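Local coordinates for protein amorpha-4,11-diene synthase (Artemisia annua, PDB 4GAX) that probably converts farnesyl diphosphate into a cyclic sesquiterpene, as a terpene synthase with the family's all-helical metal-binding domain, at residues K267-D270 / N274-Y277; L305-A310 / M358-E363; V312-D317 / K351-L356; T332-R337 / D344-Y349; V388-V393 / D410-I415. One frame throughout, in Å; residues are numbered along the deposited sequence.

Contact 1 (K267-D270 / N274-Y277); sequences KAFD and NAPY
One face of the Phe269 ring carries Asn274 CB, which stands 4.2 Å from Phe269 CE1, while Ala275 CB approaches the same ring obliquely, 4.2 Å from Phe269 CE2. The ring and the Asn274 amide are turned 40° apart. The motif is a turn between two helices: helix 238-269 ends as Asp270 takes a left-handed backbone conformation (positive phi), and the short helix 271-274 follows directly. Within that turn Asn274 N donates to Asp270 O (2.9 Å), an i to i+4 bond. The Asn274 side chain then reaches back past it, because CG lies anti to the carbonyl carbon (chi1 -67°) and carries ND2 to the end of the preceding helix. There Asn274 ND2 donates to Phe269 O in a short bond of 2.6 Å, fairly straight at 158°. A leucine here would lack the amide N-H and is likely to leave Phe269 O without this partner. Asp270 OD2 is hydrogen-bonded to Asn273 ND2, within the same turn. Beyond it, Phe269 also packs on Pro352 and Leu356 of helix 351-370 and on Leu314 of helix 299-322. In the bond to Phe269 O, the oxygen lies near the plane of the Asn274 amide, although ND2 is tilted from the carbonyl plane.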
# COMPACT_ATOMS: atom_id res chain seq x y z
N LYS A 267 -5.43 -24.40 -2.63
CA LYS A 267 -5.48 -25.77 -2.13
C LYS A 267 -5.53 -26.77 -3.28
O LYS A 267 -5.02 -27.89 -3.17
CB LYS A 267 -6.69 -25.97 -1.22
CG LYS A 267 -6.88 -27.42 -0.77
CD LYS A 267 -8.16 -27.59 0.04
CE LYS A 267 -8.43 -29.07 0.35
NZ LYS A 267 -7.28 -29.68 1.07
N ALA A 268 -6.15 -26.39 -4.40
CA ALA A 268 -6.23 -27.29 -5.55
C ALA A 268 -4.84 -27.54 -6.10
O ALA A 268 -4.52 -28.64 -6.55
CB ALA A 268 -7.11 -26.69 -6.62
N PHE A 269 -4.01 -26.50 -6.07
CA PHE A 269 -2.65 -26.59 -6.59
C PHE A 269 -1.80 -27.60 -5.82
O PHE A 269 -0.85 -28.19 -6.37
CB PHE A 269 -1.99 -25.20 -6.63
CG PHE A 269 -0.57 -25.23 -7.09
CD1 PHE A 269 -0.25 -25.73 -8.35
CD2 PHE A 269 0.46 -24.78 -6.28
CE1 PHE A 269 1.07 -25.78 -8.79
CE2 PHE A 269 1.79 -24.82 -6.71
CZ PHE A 269 2.09 -25.32 -7.97
N ASP A 270 -2.15 -27.81 -4.55
CA ASP A 270 -1.52 -28.84 -3.72
C ASP A 270 -0.01 -28.60 -3.67
O ASP A 270 0.78 -29.41 -4.14
CB ASP A 270 -1.82 -30.22 -4.29
CG ASP A 270 -1.51 -31.34 -3.30
OD1 ASP A 270 -1.51 -31.07 -2.08
OD2 ASP A 270 -1.27 -32.48 -3.75
N ASN A 274 3.28 -30.39 -5.22
CA ASN A 274 3.61 -29.91 -6.56
C ASN A 274 4.69 -28.83 -6.59
O ASN A 274 5.19 -28.47 -7.66
CB ASN A 274 2.34 -29.44 -7.28
CG ASN A 274 1.39 -30.59 -7.58
OD1 ASN A 274 1.79 -31.58 -8.20
ND2 ASN A 274 0.15 -30.48 -7.11
N ALA A 275 5.05 -28.33 -5.41
CA ALA A 275 6.17 -27.39 -5.29
C ALA A 275 6.76 -27.44 -3.88
O ALA A 275 6.68 -26.45 -3.14
CB ALA A 275 5.72 -25.98 -5.63
N PRO A 276 7.36 -28.57 -3.50
CA PRO A 276 7.77 -28.74 -2.10
C PRO A 276 8.96 -27.84 -1.73
O PRO A 276 9.26 -27.65 -0.54
CB PRO A 276 8.16 -30.22 -2.03
CG PRO A 276 8.61 -30.54 -3.41
CD PRO A 276 7.76 -29.72 -4.34
N TYR A 277 9.61 -27.29 -2.74
CA TYR A 277 10.68 -26.34 -2.52
C TYR A 277 10.15 -24.98 -2.03
O TYR A 277 10.89 -24.20 -1.42
CB TYR A 277 11.47 -26.14 -3.82
CG TYR A 277 10.60 -25.76 -4.99
CD1 TYR A 277 10.25 -24.44 -5.22
CD2 TYR A 277 10.11 -26.73 -5.86
CE1 TYR A 277 9.45 -24.09 -6.26
CE2 TYR A 277 9.30 -26.38 -6.93
CZ TYR A 277 8.98 -25.06 -7.12
OH TYR A 277 8.18 -24.68 -8.16

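Contact 2 (L305-A310 / M358-E363); sequences LAKVIA and MDTYTE
Van der Waals contact joins Val308 to Tyr361, the two valine methyls straddling the phenol hydroxyl: Val308 CG1 and CG2 each stand 3.5 Å from Tyr361 OH. The apolar pair proper is Val308 CG2 with Tyr361 CZ at 4.0 Å, an oblique approach to the ring, and the two side chains cross at about a right angle. With CG1 anti to the backbone N (chi1 172°), the valine fork is set so that both branches meet the phenol end. Beside this pair, Lys307 CB meets Thr360 CG2 at 4.1 Å. Between 305-310 and 358-363 these are the direct touches, and the nearest CA atoms, those of Lys307 and Thr360, are 7.7 Å apart.

Polar contact across the interface is indirect. Lys307 stretches out fully and its NZ donates to a water at 2.6 Å, which in turn gives a weak bond of 3.2 Å to Glu363 OE2. The opposite charges are thus linked through solvent. Thr360 OG1 is hydrogen-bonded to Leu356 O in its own helix.

This is helix-helix packing within what is probably the all-helical class I terpene synthase domain. Among the surrounding helices, Trp265 of helix 238-269 makes a cation-pi contact with Lys307 and touches Thr360. Thr425 of helix 419-429 reaches Val308, and Trp338 meets the Tyr361 ring edge-to-face, so the pairing of helices 299-322 and 351-370 is enclosed from several sides.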
# COMPACT_ATOMS: atom_id res chain seq x y z
N LEU A 305 -4.47 -10.28 -8.57
CA LEU A 305 -3.18 -9.82 -8.07
C LEU A 305 -2.64 -10.81 -7.05
O LEU A 305 -1.45 -11.14 -7.06
CB LEU A 305 -3.31 -8.42 -7.47
CG LEU A 305 -2.08 -7.81 -6.77
CD1 LEU A 305 -0.90 -7.67 -7.73
CD2 LEU A 305 -2.46 -6.41 -6.20
N ALA A 306 -3.52 -11.32 -6.20
CA ALA A 306 -3.11 -12.31 -5.22
C ALA A 306 -2.55 -13.56 -5.92
O ALA A 306 -1.52 -14.10 -5.49
CB ALA A 306 -4.29 -12.69 -4.31
N LYS A 307 -3.22 -14.01 -6.97
CA LYS A 307 -2.72 -15.16 -7.74
C LYS A 307 -1.35 -14.89 -8.34
O LYS A 307 -0.47 -15.74 -8.29
CB LYS A 307 -3.71 -15.54 -8.84
CG LYS A 307 -5.06 -16.03 -8.28
CD LYS A 307 -6.07 -16.29 -9.41
CE LYS A 307 -7.38 -16.88 -8.86
NZ LYS A 307 -8.35 -17.16 -9.97
N VAL A 308 -1.18 -13.70 -8.92
CA VAL A 308 0.10 -13.35 -9.52
C VAL A 308 1.19 -13.30 -8.46
O VAL A 308 2.31 -13.77 -8.68
CB VAL A 308 0.02 -12.02 -10.31
CG1 VAL A 308 1.38 -11.58 -10.77
CG2 VAL A 308 -0.91 -12.19 -11.52
N ILE A 309 0.87 -12.74 -7.29
CA ILE A 309 1.85 -12.74 -6.19
C ILE A 309 2.21 -14.16 -5.74
O ILE A 309 3.38 -14.46 -5.44
CB ILE A 309 1.37 -11.85 -5.01
CG1 ILE A 309 1.29 -10.40 -5.48
CG2 ILE A 309 2.30 -11.98 -3.80
CD1 ILE A 309 0.56 -9.45 -4.51
N ALA A 310 1.22 -15.06 -5.71
CA ALA A 310 1.51 -16.46 -5.40
C ALA A 310 2.42 -17.06 -6.46
O ALA A 310 3.31 -17.85 -6.15
CB ALA A 310 0.22 -17.26 -5.28
N MET A 358 0.36 -20.76 -16.73
CA MET A 358 -0.27 -20.61 -18.03
C MET A 358 -1.79 -20.56 -17.90
O MET A 358 -2.43 -19.76 -18.57
CB MET A 358 0.17 -21.73 -18.99
CG MET A 358 1.55 -21.49 -19.60
SD MET A 358 1.58 -20.04 -20.68
CE MET A 358 3.00 -19.19 -20.08
N ASP A 359 -2.36 -21.42 -17.04
CA ASP A 359 -3.80 -21.44 -16.79
C ASP A 359 -4.27 -20.12 -16.20
O ASP A 359 -5.37 -19.64 -16.50
CB ASP A 359 -4.18 -22.55 -15.80
CG ASP A 359 -4.22 -23.94 -16.44
OD1 ASP A 359 -4.03 -24.06 -17.67
OD2 ASP A 359 -4.45 -24.92 -15.70
N THR A 360 -3.46 -19.56 -15.32
CA THR A 360 -3.85 -18.33 -14.64
C THR A 360 -3.85 -17.15 -15.62
O THR A 360 -4.82 -16.37 -15.70
CB THR A 360 -2.90 -18.04 -13.45
OG1 THR A 360 -2.97 -19.12 -12.50
CG2 THR A 360 -3.29 -16.75 -12.77
N TYR A 361 -2.78 -17.01 -16.39
CA TYR A 361 -2.72 -15.93 -17.37
C TYR A 361 -3.67 -16.13 -18.54
O TYR A 361 -4.23 -15.16 -19.05
CB TYR A 361 -1.29 -15.68 -17.85
CG TYR A 361 -0.56 -14.78 -16.90
CD1 TYR A 361 -0.75 -13.40 -16.95
CD2 TYR A 361 0.28 -15.30 -15.93
CE1 TYR A 361 -0.11 -12.57 -16.06
CE2 TYR A 361 0.94 -14.46 -15.03
CZ TYR A 361 0.74 -13.11 -15.10
OH TYR A 361 1.39 -12.26 -14.22
N THR A 362 -3.86 -17.37 -18.96
CA THR A 362 -4.77 -17.64 -20.07
C THR A 362 -6.21 -17.28 -19.71
O THR A 362 -6.96 -16.76 -20.54
CB THR A 362 -4.67 -19.09 -20.54
OG1 THR A 362 -3.36 -19.31 -21.08
CG2 THR A 362 -5.72 -19.38 -21.61
N GLU A 363 -6.61 -17.55 -18.48
CA GLU A 363 -7.94 -17.16 -18.04
C GLU A 363 -8.12 -15.63 -18.13
O GLU A 363 -9.17 -15.13 -18.55
CB GLU A 363 -8.24 -17.67 -16.63
CG GLU A 363 -9.29 -16.85 -15.92
CD GLU A 363 -9.93 -17.58 -14.75
OE1 GLU A 363 -10.80 -16.97 -14.10
OE2 GLU A 363 -9.56 -18.74 -14.49
O HOH W 1 -7.39 -18.21 -12.18

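Contact 3 (V312-D317 / K351-L356); sequences VTLIDD and KPIYKL
Leu314 carries the closer part of the contact: its CB meets Ile353 CG2 at 4.2 Å and its CD1 meets Leu356 CD2 at 4.0 Å. One residue of helix 299-322 thus touches two side chains, three positions apart, on a single side of helix 351-370. The two leucines cross at about a right angle; Leu356 places CG anti to the backbone N (chi1 -173°), which carries its CD2 across to the Leu314 methyl. Trp266 and Phe269 of helix 238-269 also pack on Leu314.

The rest is looser. Ile315 brings CG1 only to 4.5 Å from Ile353 CG2, and its own packing turns to Leu391 of helix 374-399. Only 146 Å² is buried in all, with the closest CA atoms, Leu314 and Ile353, 7.6 Å apart. Towards the solvent side Leu356 is partly exposed, and the neighbouring Lys355 is exposed and pairs with Asp359 along its own helix.

Asp316 and Asp317 open the DDxxD sequence, which in class I terpene synthases binds magnesium; neither side chain takes part in this contact. Between the two segments, on the helix that carries that sequence, the contact is aliphatic and no directional bond crosses it, which implies dependence on van der Waals packing.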
# COMPACT_ATOMS: atom_id res chain seq x y z
N VAL A 312 4.62 -15.40 -8.41
CA VAL A 312 5.91 -14.75 -8.24
C VAL A 312 6.69 -15.42 -7.11
O VAL A 312 7.89 -15.68 -7.23
CB VAL A 312 5.71 -13.25 -7.88
CG1 VAL A 312 6.99 -12.65 -7.34
CG2 VAL A 312 5.21 -12.50 -9.09
N THR A 313 6.00 -15.68 -6.02
CA THR A 313 6.59 -16.35 -4.87
C THR A 313 7.15 -17.72 -5.29
O THR A 313 8.29 -18.06 -4.94
CB THR A 313 5.55 -16.51 -3.74
OG1 THR A 313 5.07 -15.21 -3.36
CG2 THR A 313 6.17 -17.19 -2.54
N LEU A 314 6.37 -18.48 -6.05
CA LEU A 314 6.82 -19.79 -6.54
C LEU A 314 8.04 -19.63 -7.41
O LEU A 314 9.06 -20.30 -7.19
CB LEU A 314 5.73 -20.48 -7.35
CG LEU A 314 4.59 -21.09 -6.54
CD1 LEU A 314 3.33 -21.21 -7.39
CD2 LEU A 314 5.01 -22.45 -6.05
N ILE A 315 7.93 -18.76 -8.42
CA ILE A 315 8.99 -18.58 -9.41
C ILE A 315 10.29 -18.09 -8.76
O ILE A 315 11.37 -18.57 -9.09
CB ILE A 315 8.56 -17.65 -10.57
CG1 ILE A 315 7.44 -18.31 -11.38
CG2 ILE A 315 9.72 -17.37 -11.49
CD1 ILE A 315 6.85 -17.39 -12.44
N ASP A 316 10.17 -17.15 -7.82
CA ASP A 316 11.34 -16.68 -7.07
C ASP A 316 12.01 -17.81 -6.32
O ASP A 316 13.24 -17.89 -6.25
CB ASP A 316 10.96 -15.57 -6.09
CG ASP A 316 11.26 -14.19 -6.63
OD1 ASP A 316 12.21 -14.05 -7.43
OD2 ASP A 316 10.55 -13.24 -6.25
N ASP A 317 11.20 -18.70 -5.75
CA ASP A 317 11.72 -19.82 -4.98
C ASP A 317 12.39 -20.88 -5.85
O ASP A 317 13.10 -21.75 -5.34
CB ASP A 317 10.62 -20.44 -4.11
CG ASP A 317 10.22 -19.54 -2.94
OD1 ASP A 317 10.92 -18.52 -2.71
OD2 ASP A 317 9.23 -19.87 -2.25
N LYS A 351 7.03 -28.46 -14.33
CA LYS A 351 5.78 -28.61 -15.06
C LYS A 351 4.53 -28.09 -14.32
O LYS A 351 3.75 -27.33 -14.91
CB LYS A 351 5.58 -30.05 -15.55
CG LYS A 351 6.63 -30.51 -16.58
CD LYS A 351 6.28 -31.87 -17.19
CE LYS A 351 7.17 -32.17 -18.39
NZ LYS A 351 6.68 -33.34 -19.19
N PRO A 352 4.35 -28.47 -13.04
CA PRO A 352 3.11 -27.99 -12.38
C PRO A 352 3.02 -26.47 -12.30
O PRO A 352 1.94 -25.90 -12.40
CB PRO A 352 3.21 -28.57 -10.96
CG PRO A 352 4.12 -29.78 -11.11
CD PRO A 352 5.12 -29.37 -12.16
N ILE A 353 4.16 -25.82 -12.13
CA ILE A 353 4.17 -24.38 -11.94
C ILE A 353 3.93 -23.69 -13.28
O ILE A 353 3.27 -22.66 -13.36
CB ILE A 353 5.50 -23.89 -11.30
CG1 ILE A 353 5.74 -24.60 -9.96
CG2 ILE A 353 5.48 -22.37 -11.10
CD1 ILE A 353 6.24 -26.07 -10.04
N TYR A 354 4.47 -24.28 -14.35
CA TYR A 354 4.26 -23.72 -15.67
C TYR A 354 2.78 -23.82 -16.01
O TYR A 354 2.20 -22.88 -16.56
CB TYR A 354 5.10 -24.43 -16.74
CG TYR A 354 5.16 -23.66 -18.05
CD1 TYR A 354 5.97 -22.53 -18.18
CD2 TYR A 354 4.40 -24.05 -19.15
CE1 TYR A 354 6.03 -21.83 -19.37
CE2 TYR A 354 4.45 -23.35 -20.35
CZ TYR A 354 5.27 -22.24 -20.45
OH TYR A 354 5.31 -21.54 -21.64
N LYS A 355 2.18 -24.95 -15.67
CA LYS A 355 0.75 -25.18 -15.88
C LYS A 355 -0.13 -24.21 -15.09
O LYS A 355 -1.08 -23.63 -15.64
CB LYS A 355 0.39 -26.62 -15.49
CG LYS A 355 -1.09 -26.96 -15.59
CD LYS A 355 -1.60 -26.89 -17.03
CE LYS A 355 -3.06 -27.38 -17.12
NZ LYS A 355 -3.80 -26.72 -18.23
N LEU A 356 0.16 -24.04 -13.80
CA LEU A 356 -0.60 -23.09 -12.99
C LEU A 356 -0.47 -21.69 -13.55
O LEU A 356 -1.46 -20.94 -13.64
CB LEU A 356 -0.11 -23.09 -11.53
CG LEU A 356 -0.95 -22.26 -10.55
CD1 LEU A 356 -2.27 -22.97 -10.25
CD2 LEU A 356 -0.17 -22.00 -9.26

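Contact 4 (T332-R337 / D344-Y349); sequences TEAIER and DMIPEY
Met345 laps over Ala334 and Glu333, bringing a loop back onto the end of the helix it has just left. This is the connection between helices 325-337 and 351-370 of the alpha-helical terpene synthase domain, in which Met345 and Ile346 fold back against the first helix. From CB, which points at the helix, the Met345 chain runs straight through CG (chi2 176°), these two carbons having no close partner across the contact. Met345 SD then comes obliquely to the Arg337 guanidinium, 4.2 Å from Arg337 NE. A bend at chi3 sends CE down onto the helix. Met345 CE stands 3.7 Å from Glu333 CG, 3.3 Å from Ala334 N and 3.8 Å from Ala334 CB, resting on the glutamate side chain and the alanine backbone N. Glu333 and Arg337, one helical turn apart, form a long salt bridge of 3.6 Å between OE2 and NE beside the Met345 side chain; Arg337 NE, buried by this contact, has no hydrogen-bond partner in the model. Behind the loop, Tyr354 of helix 351-370 hydrogen-bonds Ala334 O through its hydroxyl and packs against Ile346. That isoleucine supplies the second apolar touch: Ile346 CD1 lies 3.6 Å from Ala334 CB, the same methyl that receives Met345 CE.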
# COMPACT_ATOMS: atom_id res chain seq x y z
N THR A 332 13.19 -20.06 -18.50
CA THR A 332 13.12 -18.70 -19.05
C THR A 332 12.65 -18.67 -20.51
O THR A 332 11.86 -17.81 -20.89
CB THR A 332 14.47 -17.99 -18.95
OG1 THR A 332 14.89 -17.92 -17.57
CG2 THR A 332 14.38 -16.57 -19.53
N GLU A 333 13.15 -19.60 -21.33
CA GLU A 333 12.72 -19.65 -22.73
C GLU A 333 11.27 -20.09 -22.83
O GLU A 333 10.51 -19.59 -23.67
CB GLU A 333 13.64 -20.55 -23.56
CG GLU A 333 13.20 -20.70 -25.02
CD GLU A 333 12.99 -19.36 -25.72
OE1 GLU A 333 13.84 -18.46 -25.56
OE2 GLU A 333 11.96 -19.22 -26.43
N ALA A 334 10.88 -21.03 -21.96
CA ALA A 334 9.48 -21.45 -21.88
C ALA A 334 8.57 -20.27 -21.53
O ALA A 334 7.45 -20.16 -22.03
CB ALA A 334 9.33 -22.56 -20.87
N ILE A 335 9.05 -19.38 -20.66
CA ILE A 335 8.26 -18.20 -20.31
C ILE A 335 8.19 -17.26 -21.52
O ILE A 335 7.12 -16.71 -21.82
CB ILE A 335 8.78 -17.50 -19.05
CG1 ILE A 335 8.52 -18.37 -17.82
CG2 ILE A 335 8.09 -16.14 -18.84
CD1 ILE A 335 7.04 -18.45 -17.41
N GLU A 336 9.31 -17.09 -22.22
CA GLU A 336 9.35 -16.30 -23.45
C GLU A 336 8.38 -16.86 -24.49
O GLU A 336 7.72 -16.11 -25.21
CB GLU A 336 10.76 -16.26 -24.06
CG GLU A 336 11.80 -15.52 -23.23
CD GLU A 336 11.58 -14.01 -23.17
OE1 GLU A 336 10.63 -13.50 -23.80
OE2 GLU A 336 12.38 -13.33 -22.48
N ARG A 337 8.30 -18.19 -24.55
CA ARG A 337 7.44 -18.87 -25.51
C ARG A 337 5.96 -18.68 -25.16
O ARG A 337 5.13 -18.53 -26.05
CB ARG A 337 7.79 -20.36 -25.59
CG ARG A 337 7.79 -20.92 -27.00
CD ARG A 337 8.58 -22.22 -27.07
NE ARG A 337 9.96 -22.01 -27.50
CZ ARG A 337 10.37 -22.15 -28.76
NH1 ARG A 337 9.50 -22.50 -29.71
NH2 ARG A 337 11.64 -21.94 -29.08
N ASP A 344 6.55 -29.89 -22.87
CA ASP A 344 7.47 -31.03 -23.04
C ASP A 344 8.93 -30.61 -23.03
O ASP A 344 9.82 -31.46 -22.90
CB ASP A 344 7.16 -31.74 -24.36
CG ASP A 344 5.92 -32.59 -24.28
OD1 ASP A 344 5.61 -33.08 -23.17
OD2 ASP A 344 5.25 -32.75 -25.32
N MET A 345 9.19 -29.32 -23.20
CA MET A 345 10.57 -28.86 -23.27
C MET A 345 11.12 -28.54 -21.87
O MET A 345 12.28 -28.15 -21.72
CB MET A 345 10.69 -27.64 -24.20
CG MET A 345 10.55 -26.28 -23.50
SD MET A 345 10.79 -24.85 -24.59
CE MET A 345 11.75 -23.78 -23.50
N ILE A 346 10.30 -28.77 -20.85
CA ILE A 346 10.55 -28.25 -19.51
C ILE A 346 10.90 -29.33 -18.48
O ILE A 346 10.27 -30.39 -18.46
CB ILE A 346 9.30 -27.49 -19.03
CG1 ILE A 346 9.03 -26.30 -19.95
CG2 ILE A 346 9.44 -27.06 -17.58
CD1 ILE A 346 7.73 -25.55 -19.63
N PRO A 347 11.92 -29.07 -17.63
CA PRO A 347 12.29 -29.97 -16.52
C PRO A 347 11.07 -30.42 -15.70
O PRO A 347 10.21 -29.59 -15.37
CB PRO A 347 13.21 -29.10 -15.67
CG PRO A 347 13.85 -28.19 -16.66
CD PRO A 347 12.80 -27.89 -17.70
N GLU A 348 11.01 -31.71 -15.37
CA GLU A 348 9.84 -32.33 -14.73
C GLU A 348 9.24 -31.55 -13.55
O GLU A 348 8.04 -31.27 -13.52
CB GLU A 348 10.16 -33.76 -14.29
CG GLU A 348 8.98 -34.71 -14.37
CD GLU A 348 8.55 -34.96 -15.81
OE1 GLU A 348 7.36 -35.28 -16.04
OE2 GLU A 348 9.40 -34.83 -16.71
N TYR A 349 10.08 -31.18 -12.59
CA TYR A 349 9.57 -30.48 -11.41
C TYR A 349 8.99 -29.09 -11.71
O TYR A 349 8.27 -28.53 -10.88
CB TYR A 349 10.65 -30.38 -10.32
CG TYR A 349 11.69 -29.31 -10.55
CD1 TYR A 349 11.56 -28.06 -9.97
CD2 TYR A 349 12.82 -29.57 -11.32
CE1 TYR A 349 12.52 -27.08 -10.17
CE2 TYR A 349 13.78 -28.59 -11.52
CZ TYR A 349 13.63 -27.35 -10.94
OH TYR A 349 14.58 -26.38 -11.13

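Contact 5 (V388-V393 / D410-I415); sequences VRNLMV and DSVAVI
Asn390 is the first residue along 388-393 to engage the other helix, and it does so with its whole side chain, set between Val412 and Ile415. Asn390 CB lies 3.7 Å from Ile415 CG2. Further out, Asn390 OD1 is 3.2 Å from Val412 CG2, and Asn390 ND2 is 3.3 Å from Ile415 CD1. Neither partner is polar, so the amide is packed by hydrocarbon across this interface; the hydrogen bond of ND2 runs instead to the carbonyl of Asp386, one turn earlier in its own helix. CG lies anti to the carbonyl carbon (chi1 -74°), which turns the amide back towards that turn. An alanine here would remove this amide and would probably leave a gap beside Ile415 CD1, with Asp386 O deprived of its side-chain donor.

One turn later comes Val393, whose CG1 touches Val412 CG2 at 4.2 Å. Val412 holds CG1 in the crowded position between its backbone N and carbonyl carbon (chi1 90°), and its CG2 serves both Asn390 and Val393.

The axes run broadly antiparallel, at 143°, and come within 9.4 Å, with Asn390 and Val412 nearest at 6.6 Å between CA atoms. This is packing between helices of what is probably the class I terpene synthase domain. Other sides of 388-393 face different helices: Val388 and Leu391 pack on Tyr319 of helix 299-322, Met392 on Thr332 of helix 325-337. Helix 407-416 in turn rests against helix 447-461, where Val414 touches Arg450, and so lies between that helix and helix 374-399.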
# COMPACT_ATOMS: atom_id res chain seq x y z
N VAL A 388 10.83 -12.45 -15.43
CA VAL A 388 11.55 -13.72 -15.45
C VAL A 388 12.91 -13.57 -16.13
O VAL A 388 13.91 -14.13 -15.67
CB VAL A 388 10.72 -14.81 -16.15
CG1 VAL A 388 11.38 -16.17 -15.99
CG2 VAL A 388 9.31 -14.83 -15.57
N ARG A 389 12.93 -12.82 -17.23
CA ARG A 389 14.15 -12.49 -17.96
C ARG A 389 15.22 -11.99 -17.03
O ARG A 389 16.35 -12.46 -17.05
CB ARG A 389 13.85 -11.35 -18.93
CG ARG A 389 14.10 -11.65 -20.37
CD ARG A 389 13.57 -10.51 -21.19
NE ARG A 389 12.48 -10.92 -22.06
CZ ARG A 389 11.46 -10.15 -22.39
NH1 ARG A 389 11.38 -8.91 -21.89
NH2 ARG A 389 10.52 -10.61 -23.21
N ASN A 390 14.86 -11.02 -16.20
CA ASN A 390 15.85 -10.39 -15.33
C ASN A 390 16.24 -11.28 -14.16
O ASN A 390 17.34 -11.16 -13.62
CB ASN A 390 15.41 -8.99 -14.90
CG ASN A 390 15.53 -7.97 -16.02
OD1 ASN A 390 16.59 -7.38 -16.23
ND2 ASN A 390 14.44 -7.78 -16.76
N LEU A 391 15.34 -12.18 -13.75
CA LEU A 391 15.73 -13.23 -12.82
C LEU A 391 16.82 -14.09 -13.48
O LEU A 391 17.75 -14.52 -12.81
CB LEU A 391 14.53 -14.10 -12.41
CG LEU A 391 13.55 -13.49 -11.40
CD1 LEU A 391 12.39 -14.44 -11.13
CD2 LEU A 391 14.25 -13.14 -10.08
N MET A 392 16.72 -14.30 -14.79
CA MET A 392 17.70 -15.11 -15.51
C MET A 392 18.99 -14.33 -15.75
O MET A 392 20.07 -14.92 -15.90
CB MET A 392 17.15 -15.62 -16.84
CG MET A 392 18.02 -16.68 -17.49
SD MET A 392 18.17 -18.14 -16.43
CE MET A 392 19.91 -18.54 -16.62
N VAL A 393 18.87 -13.01 -15.80
CA VAL A 393 20.04 -12.15 -15.89
C VAL A 393 20.97 -12.42 -14.72
O VAL A 393 22.17 -12.68 -14.92
CB VAL A 393 19.66 -10.65 -15.91
CG1 VAL A 393 20.85 -9.78 -15.48
CG2 VAL A 393 19.17 -10.24 -17.29
N ASP A 410 20.83 -2.23 -8.28
CA ASP A 410 19.68 -1.40 -7.95
C ASP A 410 18.73 -1.33 -9.15
O ASP A 410 17.51 -1.30 -9.00
CB ASP A 410 20.13 0.02 -7.57
CG ASP A 410 19.93 0.31 -6.09
OD1 ASP A 410 20.54 1.27 -5.58
OD2 ASP A 410 19.15 -0.41 -5.44
N SER A 411 19.33 -1.33 -10.34
CA SER A 411 18.59 -1.24 -11.60
C SER A 411 17.82 -2.53 -11.91
O SER A 411 16.60 -2.51 -12.10
CB SER A 411 19.56 -0.89 -12.74
OG SER A 411 19.12 -1.38 -14.00
N VAL A 412 18.52 -3.66 -11.93
CA VAL A 412 17.89 -4.94 -12.24
C VAL A 412 16.96 -5.39 -11.11
O VAL A 412 16.10 -6.26 -11.30
CB VAL A 412 18.94 -6.03 -12.56
CG1 VAL A 412 19.35 -6.76 -11.29
CG2 VAL A 412 18.40 -7.01 -13.58
N ALA A 413 17.12 -4.78 -9.94
CA ALA A 413 16.28 -5.09 -8.79
C ALA A 413 14.98 -4.29 -8.79
O ALA A 413 14.09 -4.53 -7.97
CB ALA A 413 17.04 -4.86 -7.49
N VAL A 414 14.87 -3.31 -9.69
CA VAL A 414 13.61 -2.61 -9.87
C VAL A 414 12.65 -3.60 -10.51
O VAL A 414 11.45 -3.63 -10.20
CB VAL A 414 13.76 -1.38 -10.79
CG1 VAL A 414 12.39 -0.86 -11.23
CG2 VAL A 414 14.54 -0.28 -10.08
N ILE A 415 13.20 -4.42 -11.39
CA ILE A 415 12.43 -5.44 -12.09
C ILE A 415 12.24 -6.68 -11.21
O ILE A 415 11.11 -7.07 -10.93
CB ILE A 415 13.12 -5.83 -13.41
CG1 ILE A 415 13.15 -4.62 -14.36
CG2 ILE A 415 12.39 -7.00 -14.06
CD1 ILE A 415 14.13 -4.76 -15.50

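In the fold
Contacts 2 and 3 join the same two helices, 299-322 and 351-370, at successive levels with centres 10 Å apart. Both are buried, yet contact 3 is purely aliphatic while contact 2 adds a water-linked charge pair at its rim. Contacts 1, 4 and 5 are only partly buried. Contact 1 relies on hydrogen bonds within a turn and contact 4 on a methionine, each closing a short loop. Tyr277 ties contact 1 to both neighbours, packing on Ile353 of contact 3 and on Tyr349 of contact 4. Contact 5, an antiparallel helix pair, connects to contact 4 where Ile335 packs on Val388, and it touches contact 3 as well.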